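Local coordinates for protein transcriptional activator ToxR (Vibrio vulnificus, PDB 6UTC) that probably senses periplasmic signals such as bile salts, working with its partner ToxS, as the periplasmic domain of a membrane-bound transcription activator, at residues A[28-31]-A[32-35]; A[38-41]-A[42-46]; A[46-49]-A[50-54]. All coordinates share one frame; numbering follows the deposited sequence.

Contact 1: residues A[28-31]-A[32-35]; sequences LTPL and NHPP
P30 and H33 close a type I beta turn, in which H33 N donates to P30 O at 2.9 Å with an N-H...O angle of 160°. The donor stands above the carbonyl plane of P30, 57° out of it. L31 and N32 occupy the corners, and their side chains run alongside each other on the exposed tip; L31 CD2 lies 3.8 Å from N32 ND2. H33 folds back over the end of strand 25-30. The turn sets H33 CB 3.3 Å from T29 OG1. With CG anti to the backbone N (chi1 -168°), the ring is turned back along T29 and P30, and the T29 side chain runs across that of H33. This is van der Waals contact with carbon atoms; the T29 hydroxyl has its hydrogen-bond partner in A65 O. P30 lies beside H33, with P30 CD 4.0 Å from H33 CB. The imidazole is held at two points. H33 ND1 gives a 2.8 Å bond to P34 O, which lies close to the ring plane, and NE2 is bonded to G67 N. P34 CD lies over one ring face, toward its rim. Since ND1 donates and NE2 receives the G67 N-H, the ring is probably neutral, with its proton on ND1. The two bonds together fix its rotation, and the one from G67 N ties the turn to the end of strand 62-67.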
# COMPACT_ATOMS: atom_id res chain seq x y z
N LEU A 28 -1.46 -5.84 -3.61
CA LEU A 28 -1.08 -7.24 -3.67
C LEU A 28 -0.69 -7.74 -2.30
O LEU A 28 -0.26 -6.96 -1.44
CB LEU A 28 0.13 -7.43 -4.58
CG LEU A 28 -0.02 -6.97 -6.03
CD1 LEU A 28 1.34 -6.94 -6.70
CD2 LEU A 28 -0.97 -7.90 -6.76
N THR A 29 -0.83 -9.05 -2.09
CA THR A 29 -0.31 -9.68 -0.89
C THR A 29 0.22 -11.05 -1.30
O THR A 29 -0.24 -11.60 -2.31
CB THR A 29 -1.38 -9.77 0.21
OG1 THR A 29 -0.79 -10.12 1.46
CG2 THR A 29 -2.45 -10.79 -0.10
N PRO A 30 1.19 -11.61 -0.59
CA PRO A 30 1.66 -12.95 -0.94
C PRO A 30 0.50 -13.94 -0.99
O PRO A 30 -0.47 -13.83 -0.25
CB PRO A 30 2.66 -13.28 0.18
CG PRO A 30 3.17 -11.94 0.61
CD PRO A 30 1.96 -11.04 0.54
N LEU A 31 0.62 -14.91 -1.90
CA LEU A 31 -0.47 -15.83 -2.23
C LEU A 31 -1.16 -16.37 -0.99
O LEU A 31 -2.40 -16.35 -0.89
CB LEU A 31 0.07 -17.01 -3.04
CG LEU A 31 -0.95 -18.11 -3.33
CD1 LEU A 31 -2.07 -17.58 -4.22
CD2 LEU A 31 -0.26 -19.29 -3.99
N ASN A 32 -0.39 -16.87 -0.04
CA ASN A 32 -0.98 -17.52 1.12
C ASN A 32 -0.97 -16.65 2.37
O ASN A 32 -1.21 -17.17 3.47
CB ASN A 32 -0.33 -18.88 1.34
CG ASN A 32 -0.74 -19.88 0.27
OD1 ASN A 32 -1.92 -20.07 0.03
ND2 ASN A 32 0.23 -20.45 -0.40
N HIS A 33 -0.71 -15.36 2.23
CA HIS A 33 -0.79 -14.48 3.38
C HIS A 33 -2.20 -14.53 3.97
O HIS A 33 -3.18 -14.67 3.25
CB HIS A 33 -0.47 -13.05 2.94
CG HIS A 33 -0.25 -12.12 4.07
ND1 HIS A 33 -1.28 -11.53 4.77
CD2 HIS A 33 0.90 -11.67 4.64
CE1 HIS A 33 -0.78 -10.77 5.73
NE2 HIS A 33 0.54 -10.83 5.67
N PRO A 34 -2.32 -14.40 5.29
CA PRO A 34 -3.65 -14.41 5.93
C PRO A 34 -4.51 -13.26 5.44
O PRO A 34 -4.02 -12.30 4.82
CB PRO A 34 -3.31 -14.25 7.42
CG PRO A 34 -1.91 -14.77 7.56
CD PRO A 34 -1.23 -14.38 6.28
N PRO A 35 -5.81 -13.30 5.74
CA PRO A 35 -6.74 -12.30 5.19
C PRO A 35 -6.43 -10.88 5.65
O PRO A 35 -6.01 -10.64 6.78
CB PRO A 35 -8.11 -12.77 5.70
CG PRO A 35 -7.92 -14.23 6.04
CD PRO A 35 -6.52 -14.34 6.52

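Contact 2: residues A[38-41]-A[42-46]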
# COMPACT_ATOMS: atom_id res chain seq x y z
N ALA A 38 -10.15 -6.63 6.22
CA ALA A 38 -10.50 -5.64 7.23
C ALA A 38 -9.68 -4.36 7.11
O ALA A 38 -10.11 -3.30 7.59
CB ALA A 38 -10.34 -6.22 8.63
N TRP A 39 -8.50 -4.42 6.50
CA TRP A 39 -7.66 -3.25 6.35
C TRP A 39 -7.99 -2.44 5.10
O TRP A 39 -7.40 -1.38 4.91
CB TRP A 39 -6.20 -3.68 6.27
CG TRP A 39 -5.63 -4.13 7.58
CD1 TRP A 39 -5.62 -5.41 8.08
CD2 TRP A 39 -4.97 -3.31 8.55
NE1 TRP A 39 -5.00 -5.42 9.31
CE2 TRP A 39 -4.58 -4.15 9.61
CE3 TRP A 39 -4.67 -1.95 8.62
CZ2 TRP A 39 -3.91 -3.67 10.73
CZ3 TRP A 39 -4.00 -1.47 9.73
CH2 TRP A 39 -3.62 -2.34 10.77
N MET A 40 -8.91 -2.91 4.26
CA MET A 40 -9.07 -2.25 2.97
C MET A 40 -9.45 -0.77 3.06
O MET A 40 -8.88 0.00 2.28
CB MET A 40 -9.97 -3.05 2.02
CG MET A 40 -9.30 -4.29 1.41
SD MET A 40 -7.72 -4.02 0.55
CE MET A 40 -8.12 -2.69 -0.58
N PRO A 41 -10.35 -0.32 3.93
CA PRO A 41 -10.62 1.12 3.97
C PRO A 41 -9.38 1.94 4.31
O PRO A 41 -9.18 3.01 3.73
CB PRO A 41 -11.73 1.25 5.02
CG PRO A 41 -12.42 -0.06 4.96
CD PRO A 41 -11.31 -1.06 4.76
N SER A 42 -8.54 1.44 5.21
CA SER A 42 -7.29 2.12 5.52
C SER A 42 -6.34 2.09 4.35
O SER A 42 -5.70 3.10 4.04
CB SER A 42 -6.59 1.46 6.71
OG SER A 42 -7.39 1.54 7.87
N ILE A 43 -6.21 0.93 3.70
CA ILE A 43 -5.32 0.83 2.54
C ILE A 43 -5.77 1.79 1.45
O ILE A 43 -4.94 2.47 0.84
CB ILE A 43 -5.24 -0.62 2.03
CG1 ILE A 43 -4.55 -1.53 3.05
CG2 ILE A 43 -4.47 -0.67 0.71
CD1 ILE A 43 -4.68 -3.00 2.71
N ARG A 44 -7.08 1.86 1.19
CA ARG A 44 -7.57 2.76 0.15
C ARG A 44 -7.25 4.21 0.47
O ARG A 44 -6.85 4.97 -0.42
CB ARG A 44 -9.08 2.57 -0.05
CG ARG A 44 -9.45 1.23 -0.68
CD ARG A 44 -10.95 1.05 -0.68
NE ARG A 44 -11.33 -0.33 -0.97
CZ ARG A 44 -12.12 -1.07 -0.21
NH1 ARG A 44 -12.65 -0.58 0.91
NH2 ARG A 44 -12.37 -2.32 -0.56
N GLN A 45 -7.41 4.61 1.72
CA GLN A 45 -7.07 5.97 2.10
C GLN A 45 -5.58 6.22 1.92
O GLN A 45 -5.18 7.28 1.42
CB GLN A 45 -7.49 6.26 3.53
CG GLN A 45 -7.14 7.68 4.00
CD GLN A 45 -8.03 8.74 3.38
OE1 GLN A 45 -8.83 8.46 2.49
NE2 GLN A 45 -7.89 9.97 3.86
N CYS A 46 -4.76 5.26 2.31
CA CYS A 46 -3.31 5.40 2.17
C CYS A 46 -2.91 5.55 0.71
O CYS A 46 -2.13 6.44 0.36
CB CYS A 46 -2.62 4.20 2.81
SG CYS A 46 -0.84 4.42 3.06
O HOH W 1 -9.42 -0.39 7.57
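The first turns of helix 40-52, the crossover helix of the beta-alpha-beta unit formed with strands 25-30 and 62-67, bring W39 and M40 against I43 and R44. A 3-10 segment leads in at 38-39. The regular i to i+4 bonds then follow: I43 N to W39 O, R44 N to M40 O at 2.8 Å, and Q45 N to P41 O. Before this ladder starts, a water bridges the backbone. The water donates to A38 O and accepts from S42 N at 3.1 Å.

I43 faces the sheet. Its CD1 meets two apolar neighbours, W39 CB at 3.9 Å and M40 SD at the same distance. The bend of M40 at chi2 (-54°) places SD by I43 CD1. The bend at chi3 turns M40 CE toward R44, 4.0 Å from R44 NE. W39 and I43 both reach L73 of strand 72-78, so this face belongs to the core. W39 NE1 is bonded to G68 O.

R44 also runs back toward the start of the helix, but on its outer side. It is extended from CG to NE, and its side chain crosses that of M40 at about a right angle. R44 NH2 makes a salt bridge with E20 of strand 16-22. P41 CG lies 4.1 Å from R44 NH1. M40 CB lies over one guanidinium face, toward its rim, and is 3.6 Å from R44 NH2.

Contact 3: residues A[46-49]-A[50-54]; sequences CVNK and YAETH
K49 and E52 run alongside each other off the same face of the last turns of helix 40-52, the crossover helix of the beta-alpha-beta unit. K49 bends at chi2 and chi3, and E52 is extended beyond CG, so the ammonium reaches the carboxylate in an i to i+3 salt bridge. K49 NZ lies 3.0 Å from E52 OE1. It meets OE1 from above the carboxylate plane, about 40° out of it. N48 crosses E52 obliquely on the same outer side, with amide and carboxylate planes 63° apart. N48 OD1 comes 3.9 Å from E52 OE1, two oxygens without a hydrogen bond between them.

Y50 N to C46 O and A51 N to V47 O are i to i+4 bonds. E52 N turns instead to K49 O at 3.0 Å, an i to i+3 bond with the donor above the carbonyl plane.

Y50 points the opposite way from the salt bridge, into the protein. Its CG is anti to the backbone N (chi1 -168°), which sends the ring inward toward Y77 and H79. Y50 OH is bonded to H79 NE2, and the ring stacks with Y77. C46 lies on the same buried side and is joined to C103 by the disulfide. H54 folds back from the chain beyond the helix, so that its ring lies over the Y50 ring. H54 ND1 stands 3.3 Å above the centre of the Y50 phenol ring. The same nitrogen donates to Y50 O, which lies almost in the imidazole plane. T53 N also reaches this carbonyl, from the opposite face, so Y50 O accepts two bonds, the shorter being 2.8 Å from H54 ND1.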
# COMPACT_ATOMS: atom_id res chain seq x y z
N CYS A 46 -4.76 5.26 2.31
CA CYS A 46 -3.31 5.40 2.17
C CYS A 46 -2.91 5.55 0.71
O CYS A 46 -2.13 6.44 0.36
CB CYS A 46 -2.62 4.20 2.81
SG CYS A 46 -0.84 4.42 3.06
N VAL A 47 -3.47 4.72 -0.16
CA VAL A 47 -3.18 4.83 -1.59
C VAL A 47 -3.65 6.18 -2.12
O VAL A 47 -2.94 6.83 -2.91
CB VAL A 47 -3.80 3.65 -2.35
CG1 VAL A 47 -3.66 3.83 -3.87
CG2 VAL A 47 -3.14 2.34 -1.88
N ASN A 48 -4.83 6.63 -1.69
CA ASN A 48 -5.33 7.96 -2.08
C ASN A 48 -4.34 9.05 -1.71
O ASN A 48 -4.00 9.92 -2.53
CB ASN A 48 -6.67 8.20 -1.37
CG ASN A 48 -7.19 9.64 -1.53
OD1 ASN A 48 -6.70 10.58 -0.88
ND2 ASN A 48 -8.19 9.81 -2.38
N LYS A 49 -3.87 9.05 -0.46
CA LYS A 49 -2.97 10.11 -0.01
C LYS A 49 -1.61 10.00 -0.67
O LYS A 49 -0.97 11.01 -0.99
CB LYS A 49 -2.84 10.09 1.51
CG LYS A 49 -4.16 10.15 2.25
CD LYS A 49 -5.09 11.22 1.72
CE LYS A 49 -4.62 12.60 2.11
NZ LYS A 49 -5.64 13.63 1.73
N TYR A 50 -1.14 8.77 -0.91
CA TYR A 50 0.16 8.59 -1.54
C TYR A 50 0.13 9.12 -2.96
O TYR A 50 1.11 9.72 -3.43
CB TYR A 50 0.52 7.12 -1.52
CG TYR A 50 1.96 6.83 -1.87
CD1 TYR A 50 2.96 6.91 -0.91
CD2 TYR A 50 2.32 6.44 -3.15
CE1 TYR A 50 4.27 6.64 -1.21
CE2 TYR A 50 3.65 6.16 -3.47
CZ TYR A 50 4.61 6.26 -2.48
OH TYR A 50 5.94 5.98 -2.76
N ALA A 51 -0.99 8.93 -3.65
CA ALA A 51 -1.14 9.48 -4.99
C ALA A 51 -0.98 11.00 -5.01
O ALA A 51 -0.58 11.55 -6.04
CB ALA A 51 -2.49 9.06 -5.56
N GLU A 52 -1.25 11.69 -3.90
CA GLU A 52 -1.17 13.15 -3.91
C GLU A 52 0.25 13.66 -4.08
O GLU A 52 0.45 14.77 -4.59
CB GLU A 52 -1.78 13.72 -2.63
CG GLU A 52 -3.28 13.56 -2.57
CD GLU A 52 -3.89 14.25 -1.37
OE1 GLU A 52 -5.13 14.17 -1.22
OE2 GLU A 52 -3.14 14.86 -0.58
N THR A 53 1.25 12.88 -3.67
CA THR A 53 2.64 13.26 -3.86
C THR A 53 3.35 12.37 -4.88
O THR A 53 4.58 12.45 -5.00
CB THR A 53 3.38 13.23 -2.53
OG1 THR A 53 2.99 12.06 -1.80
CG2 THR A 53 3.04 14.47 -1.71
N HIS A 54 2.61 11.54 -5.63
CA HIS A 54 3.22 10.62 -6.60
C HIS A 54 2.26 10.48 -7.78
O HIS A 54 1.39 9.60 -7.78
CB HIS A 54 3.51 9.27 -5.97
CG HIS A 54 4.37 9.33 -4.75
ND1 HIS A 54 3.86 9.57 -3.49
CD2 HIS A 54 5.70 9.16 -4.58
CE1 HIS A 54 4.84 9.56 -2.61
NE2 HIS A 54 5.97 9.31 -3.24

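In the fold
Contact 1 is a surface turn after strand 25-30. Contacts 2 and 3 are successive, partly buried parts of helix 40-52 and share C46. Their centres are about 12 Å apart, whereas those of contacts 1 and 3 are about 23 Å apart, on opposite sides of the chain's centre. The chemistry follows the place in the fold. The turn relies on a histidine held by one bond within the loop and one to strand 62-67. The start of the helix packs apolar groups on the sheet and sends an arginine to strand 16-22. Its end pairs charges outside and rings inside, beside the disulfide to C103.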